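Local atomic coordinates of 5-formaminoimidazole-4-carboxamide-1-(Beta)-D-ribofuranosyl 5'-monophosphate synthetase (Thermococcus kodakarensis, PDB entry 2PBZ), a protein that binds ATP and probably acts as a metal-dependent ligase that forms a carbon-nitrogen bond in purine (IMP) biosynthesis. Residues Phe92-Trp95 and Glu100-Asp103; Leu282-Arg287 and Ile294-Arg299. All blocks are in the same frame, centred on the assembly; numbering follows the deposited sequence.

Interaction 1 of 2, residues Phe92-Trp95 and Glu100-Asp103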
loop_
_atom_site.group_PDB
_atom_site.type_symbol
_atom_site.label_atom_id
_atom_site.label_comp_id
_atom_site.label_asym_id
_atom_site.label_seq_id
_atom_site.Cartn_x
_atom_site.Cartn_y
_atom_site.Cartn_z
ATOM N N PHE A 92 6.602 30.383 5.349
ATOM C CA PHE A 92 6.498 29.149 6.120
ATOM C C PHE A 92 7.520 28.100 5.686
ATOM O O PHE A 92 8.088 27.398 6.508
ATOM C CB PHE A 92 5.072 28.605 5.971
ATOM C CG PHE A 92 4.833 27.285 6.660
ATOM C CD1 PHE A 92 5.304 27.049 7.952
ATOM C CD2 PHE A 92 4.072 26.297 6.037
ATOM C CE1 PHE A 92 5.013 25.840 8.613
ATOM C CE2 PHE A 92 3.779 25.095 6.687
ATOM C CZ PHE A 92 4.250 24.865 7.976
ATOM N N LEU A 93 7.753 28.012 4.385
ATOM C CA LEU A 93 8.686 27.048 3.836
ATOM C C LEU A 93 10.005 26.888 4.590
ATOM O O LEU A 93 10.597 25.809 4.570
ATOM C CB LEU A 93 8.985 27.400 2.380
ATOM C CG LEU A 93 7.770 27.486 1.454
ATOM C CD1 LEU A 93 8.149 28.232 0.187
ATOM C CD2 LEU A 93 7.251 26.088 1.153
ATOM N N LYS A 94 10.469 27.937 5.265
ATOM C CA LYS A 94 11.751 27.859 5.975
ATOM C C LYS A 94 11.671 27.204 7.351
ATOM O O LYS A 94 12.684 26.807 7.918
ATOM C CB LYS A 94 12.359 29.259 6.114
ATOM C CG LYS A 94 11.478 30.238 6.878
ATOM C CD LYS A 94 12.221 31.520 7.243
ATOM C CE LYS A 94 11.322 32.476 8.003
ATOM N NZ LYS A 94 10.172 32.951 7.189
ATOM N N TRP A 95 10.459 27.086 7.873
ATOM C CA TRP A 95 10.248 26.517 9.194
ATOM C C TRP A 95 10.584 25.052 9.389
ATOM O O TRP A 95 10.614 24.577 10.523
ATOM C CB TRP A 95 8.816 26.777 9.635
ATOM C CG TRP A 95 8.623 28.195 10.072
ATOM C CD1 TRP A 95 8.500 29.296 9.280
ATOM C CD2 TRP A 95 8.575 28.665 11.430
ATOM N NE1 TRP A 95 8.372 30.424 10.057
ATOM C CE2 TRP A 95 8.418 30.070 11.380
ATOM C CE3 TRP A 95 8.651 28.033 12.685
ATOM C CZ2 TRP A 95 8.337 30.859 12.539
ATOM C CZ3 TRP A 95 8.568 28.820 13.846
ATOM C CH2 TRP A 95 8.413 30.222 13.759
ATOM N N GLU A 100 15.992 25.001 15.234
ATOM C CA GLU A 100 15.479 26.178 15.925
ATOM C C GLU A 100 14.020 26.441 15.587
ATOM O O GLU A 100 13.187 26.561 16.475
ATOM C CB GLU A 100 16.318 27.408 15.569
ATOM C CG GLU A 100 17.783 27.297 15.964
ATOM C CD GLU A 100 18.438 26.011 15.461
ATOM O OE1 GLU A 100 18.345 25.703 14.251
ATOM O OE2 GLU A 100 19.057 25.302 16.282
ATOM N N LEU A 101 13.715 26.527 14.300
ATOM C CA LEU A 101 12.352 26.784 13.869
ATOM C C LEU A 101 11.438 25.595 14.122
ATOM O O LEU A 101 10.296 25.744 14.556
ATOM C CB LEU A 101 12.338 27.142 12.387
ATOM C CG LEU A 101 13.088 28.426 12.032
ATOM C CD1 LEU A 101 13.157 28.566 10.515
ATOM C CD2 LEU A 101 12.389 29.616 12.659
ATOM N N GLN A 102 11.952 24.407 13.841
ATOM C CA GLN A 102 11.175 23.196 14.031
ATOM C C GLN A 102 10.744 23.063 15.482
ATOM O O GLN A 102 9.576 22.815 15.765
ATOM C CB GLN A 102 11.993 21.975 13.597
ATOM C CG GLN A 102 11.370 21.215 12.445
ATOM C CD GLN A 102 12.134 19.953 12.087
ATOM O OE1 GLN A 102 12.510 19.160 12.966
ATOM N NE2 GLN A 102 12.347 19.745 10.797
ATOM N N ASP A 103 11.687 23.245 16.398
ATOM C CA ASP A 103 11.407 23.150 17.831
ATOM C C ASP A 103 10.434 24.227 18.270
ATOM O O ASP A 103 9.413 23.929 18.890
ATOM C CB ASP A 103 12.693 23.306 18.637
ATOM C CG ASP A 103 13.663 22.188 18.391
ATOM O OD1 ASP A 103 14.872 22.486 18.280
ATOM O OD2 ASP A 103 13.226 21.021 18.317
#

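Interaction 2 of 2, residues Leu282-Arg287 and Ile294-Arg299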
loop_
_atom_site.group_PDB
_atom_site.type_symbol
_atom_site.label_atom_id
_atom_site.label_comp_id
_atom_site.label_asym_id
_atom_site.label_seq_id
_atom_site.Cartn_x
_atom_site.Cartn_y
_atom_site.Cartn_z
ATOM N N LEU A 282 -13.477 11.611 2.961
ATOM C CA LEU A 282 -14.248 11.950 4.141
ATOM C C LEU A 282 -14.754 13.388 4.011
ATOM O O LEU A 282 -15.808 13.737 4.544
ATOM C CB LEU A 282 -13.377 11.800 5.390
ATOM C CG LEU A 282 -12.774 10.406 5.609
ATOM C CD1 LEU A 282 -11.670 10.465 6.646
ATOM C CD2 LEU A 282 -13.862 9.445 6.011
ATOM N N TYR A 283 -14.008 14.222 3.290
ATOM C CA TYR A 283 -14.407 15.608 3.102
ATOM C C TYR A 283 -15.033 15.766 1.741
ATOM O O TYR A 283 -15.828 16.684 1.516
ATOM C CB TYR A 283 -13.205 16.532 3.209
ATOM C CG TYR A 283 -12.400 16.302 4.451
ATOM C CD1 TYR A 283 -11.394 15.346 4.473
ATOM C CD2 TYR A 283 -12.668 17.007 5.622
ATOM C CE1 TYR A 283 -10.668 15.094 5.633
ATOM C CE2 TYR A 283 -11.957 16.759 6.785
ATOM C CZ TYR A 283 -10.955 15.797 6.784
ATOM O OH TYR A 283 -10.242 15.533 7.920
ATOM N N TRP A 284 -14.663 14.876 0.827
ATOM C CA TRP A 284 -15.184 14.896 -0.533
ATOM C C TRP A 284 -15.781 13.570 -0.940
ATOM O O TRP A 284 -15.505 12.544 -0.338
ATOM C CB TRP A 284 -14.083 15.293 -1.497
ATOM C CG TRP A 284 -13.993 16.766 -1.584
ATOM C CD1 TRP A 284 -14.832 17.607 -2.272
ATOM C CD2 TRP A 284 -13.060 17.605 -0.901
ATOM N NE1 TRP A 284 -14.477 18.921 -2.056
ATOM C CE2 TRP A 284 -13.392 18.950 -1.220
ATOM C CE3 TRP A 284 -11.979 17.358 -0.048
ATOM C CZ2 TRP A 284 -12.682 20.028 -0.718
ATOM C CZ3 TRP A 284 -11.281 18.419 0.448
ATOM C CH2 TRP A 284 -11.632 19.747 0.113
ATOM N N GLY A 285 -16.615 13.572 -1.958
ATOM C CA GLY A 285 -17.192 12.308 -2.356
ATOM C C GLY A 285 -16.145 11.467 -3.049
ATOM O O GLY A 285 -16.157 10.240 -2.996
ATOM N N GLU A 286 -15.209 12.157 -3.681
ATOM C CA GLU A 286 -14.151 11.535 -4.451
ATOM C C GLU A 286 -12.822 11.452 -3.716
ATOM O O GLU A 286 -12.584 12.178 -2.754
ATOM C CB GLU A 286 -13.995 12.312 -5.762
ATOM C CG GLU A 286 -13.757 13.790 -5.548
ATOM C CD GLU A 286 -13.835 14.590 -6.827
ATOM O OE1 GLU A 286 -13.336 14.086 -7.867
ATOM O OE2 GLU A 286 -14.381 15.723 -6.787
ATOM N N ARG A 287 -11.957 10.561 -4.198
ATOM C CA ARG A 287 -10.635 10.337 -3.614
ATOM C C ARG A 287 -9.825 11.617 -3.549
ATOM O O ARG A 287 -9.737 12.241 -2.492
ATOM C CB ARG A 287 -9.847 9.319 -4.418
ATOM C CG ARG A 287 -8.540 8.979 -3.760
ATOM C CD ARG A 287 -8.739 7.835 -2.822
ATOM N NE ARG A 287 -8.152 6.620 -3.364
ATOM C CZ ARG A 287 -8.592 5.390 -3.119
ATOM N NH1 ARG A 287 -9.646 5.201 -2.334
ATOM N NH2 ARG A 287 -7.963 4.347 -3.649
ATOM N N ILE A 294 -4.481 20.796 -3.538
ATOM C CA ILE A 294 -3.897 22.112 -3.699
ATOM C C ILE A 294 -4.542 22.821 -4.901
ATOM O O ILE A 294 -4.859 23.999 -4.837
ATOM C CB ILE A 294 -2.403 22.005 -3.951
ATOM C CG1 ILE A 294 -1.710 21.487 -2.702
ATOM C CG2 ILE A 294 -1.853 23.344 -4.393
ATOM C CD1 ILE A 294 -0.272 21.145 -2.929
ATOM N N ALA A 295 -4.742 22.081 -5.989
ATOM C CA ALA A 295 -5.338 22.634 -7.196
ATOM C C ALA A 295 -6.792 22.966 -7.006
ATOM O O ALA A 295 -7.275 23.950 -7.566
ATOM C CB ALA A 295 -5.181 21.674 -8.353
ATOM N N ARG A 296 -7.504 22.152 -6.229
ATOM C CA ARG A 296 -8.919 22.430 -6.015
ATOM C C ARG A 296 -9.070 23.660 -5.139
ATOM O O ARG A 296 -10.057 24.391 -5.241
ATOM C CB ARG A 296 -9.638 21.253 -5.365
ATOM C CG ARG A 296 -11.074 21.604 -5.017
ATOM C CD ARG A 296 -11.954 20.396 -4.977
ATOM N NE ARG A 296 -11.869 19.646 -6.222
ATOM C CZ ARG A 296 -12.602 18.574 -6.500
ATOM N NH1 ARG A 296 -13.488 18.124 -5.619
ATOM N NH2 ARG A 296 -12.436 17.937 -7.649
ATOM N N GLU A 297 -8.074 23.880 -4.287
ATOM C CA GLU A 297 -8.072 25.024 -3.397
ATOM C C GLU A 297 -7.943 26.258 -4.274
ATOM O O GLU A 297 -8.588 27.276 -4.049
ATOM C CB GLU A 297 -6.885 24.950 -2.437
ATOM C CG GLU A 297 -6.896 26.043 -1.388
ATOM C CD GLU A 297 -7.931 25.797 -0.320
ATOM O OE1 GLU A 297 -9.057 25.354 -0.648
ATOM O OE2 GLU A 297 -7.615 26.057 0.848
ATOM N N LEU A 298 -7.100 26.140 -5.284
ATOM C CA LEU A 298 -6.859 27.213 -6.219
ATOM C C LEU A 298 -8.136 27.512 -6.995
ATOM O O LEU A 298 -8.586 28.653 -7.053
ATOM C CB LEU A 298 -5.744 26.796 -7.164
ATOM C CG LEU A 298 -4.828 27.869 -7.738
ATOM C CD1 LEU A 298 -4.320 28.780 -6.624
ATOM C CD2 LEU A 298 -3.670 27.194 -8.462
ATOM N N ARG A 299 -8.737 26.483 -7.576
ATOM C CA ARG A 299 -9.956 26.670 -8.359
ATOM C C ARG A 299 -11.090 27.257 -7.525
ATOM O O ARG A 299 -11.877 28.062 -8.016
ATOM C CB ARG A 299 -10.415 25.346 -8.954
ATOM C CG ARG A 299 -11.381 25.511 -10.107
ATOM C CD ARG A 299 -12.124 24.223 -10.355
ATOM N NE ARG A 299 -12.842 23.835 -9.146
ATOM C CZ ARG A 299 -14.148 23.573 -9.094
ATOM N NH1 ARG A 299 -14.890 23.649 -10.192
ATOM N NH2 ARG A 299 -14.715 23.258 -7.931
#

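Interaction 1 of 2, residues Phe92-Trp95 and Glu100-Asp103
Trp-95 N reaches back to Phe-92 O with a 2.8 Å hydrogen bond, and this tight, helix-like turn of 92-95 presents the indole to Leu-101 in the first turn of helix 99-109. The contact is a CH-pi packing of leucine on tryptophan. Leu-101 CD2 stands 3.9 Å from the centroid of the six-membered ring of Trp-95, only 4° off the ring normal, which puts the methyl over the six-membered ring, near the rim of the indole. The two side chains cross at about a right angle, and Leu-101 CB adds a second touch, 3.8 Å from Trp-95 CE3. With CG anti to the carbonyl carbon (chi1 -76°), the indole comes to lie beside Leu-101. That same CE3 corner lies 3.4 Å from Leu-101 O. Farther round, Trp-95 NE1 is hydrogen-bonded to Glu-242 OE1, and Met-238 and Leu-241 of helix 224-241 also pack against the Trp-95 side chain. A leucine here, with neither indole nor N-H, would probably open a gap beside Leu-101 CD2 and leave Glu-242 OE1 without this donor. The next residue, Gln-102, runs close to the nucleotide site: its side chain is about 6 Å from the bound ATP. On the other branch of Leu-101, CD1 packs against the peptide that joins Lys-94 to Trp-95, 3.8 Å from Lys-94 C.

Interaction 2 of 2, residues Leu282-Arg287 and Ile294-Arg299
A surface salt bridge ties the loop that leaves helix 280-283 to helix 290-302, with Glu-286 and Arg-296 meeting across it. The guanidinium grips end-on: NH1 and NH2 of Arg-296 both donate to the single oxygen OE2 of Glu-286. NH1 makes the shorter bond, 2.8 Å to OE2 with an N-H...O angle of 152°, while NH2 lies 3.1 Å from that oxygen and is more bent. OE2 lies almost in the guanidinium plane, but both nitrogens approach it from the same face of the carboxylate, which is turned 63° against the guanidinium. Arg-296 reaches out with CG anti to its own N (chi1 174°) and then bends at chi3, bringing its far end to the carboxylate of Glu-286 and alongside the indole of Trp-284, both met at the guanidinium edge. There NH1 comes 3.6 Å from Trp-284 CD1. The ring stands nearly perpendicular to the guanidinium, and any cation-pi attraction between them is weak at best. NH2 has a second acid, Glu-23 OE2, so two negative charges probably help to balance Arg-296, with Arg-292 close beside it. The indole of Trp-284 also engages Arg-183 in a cation-pi contact. Other side chains of helix 290-302, Ile-294 and Glu-297, pack on Phe-176 of strand 170-178, and the bridge links this helix to a loop whose Trp-284 rests on Glu-185 of the neighbouring strand 183-194.

From the N terminus, interaction 1 comes first: it folds the loop after helix 76-80 back on the start of helix 99-109, closing a short connection of four residues. Interaction 2 follows later and likewise joins near neighbours in sequence, closing the six residues between Arg-287 and Ile-294, most of them already in helix 290-302. The two are in series, neither nested nor crossing, with centres about 27 Å apart and nearest atoms about 10 Å apart. Interaction 1 lies in the N-terminal DUF1246 family region and abuts helix 224-241, whereas interaction 2 lies in the C-terminal DUF1297 region, of the ATP-grasp clan, and, through Glu-23, reaches back to the N-terminal part. Only interaction 1 approaches the ATP.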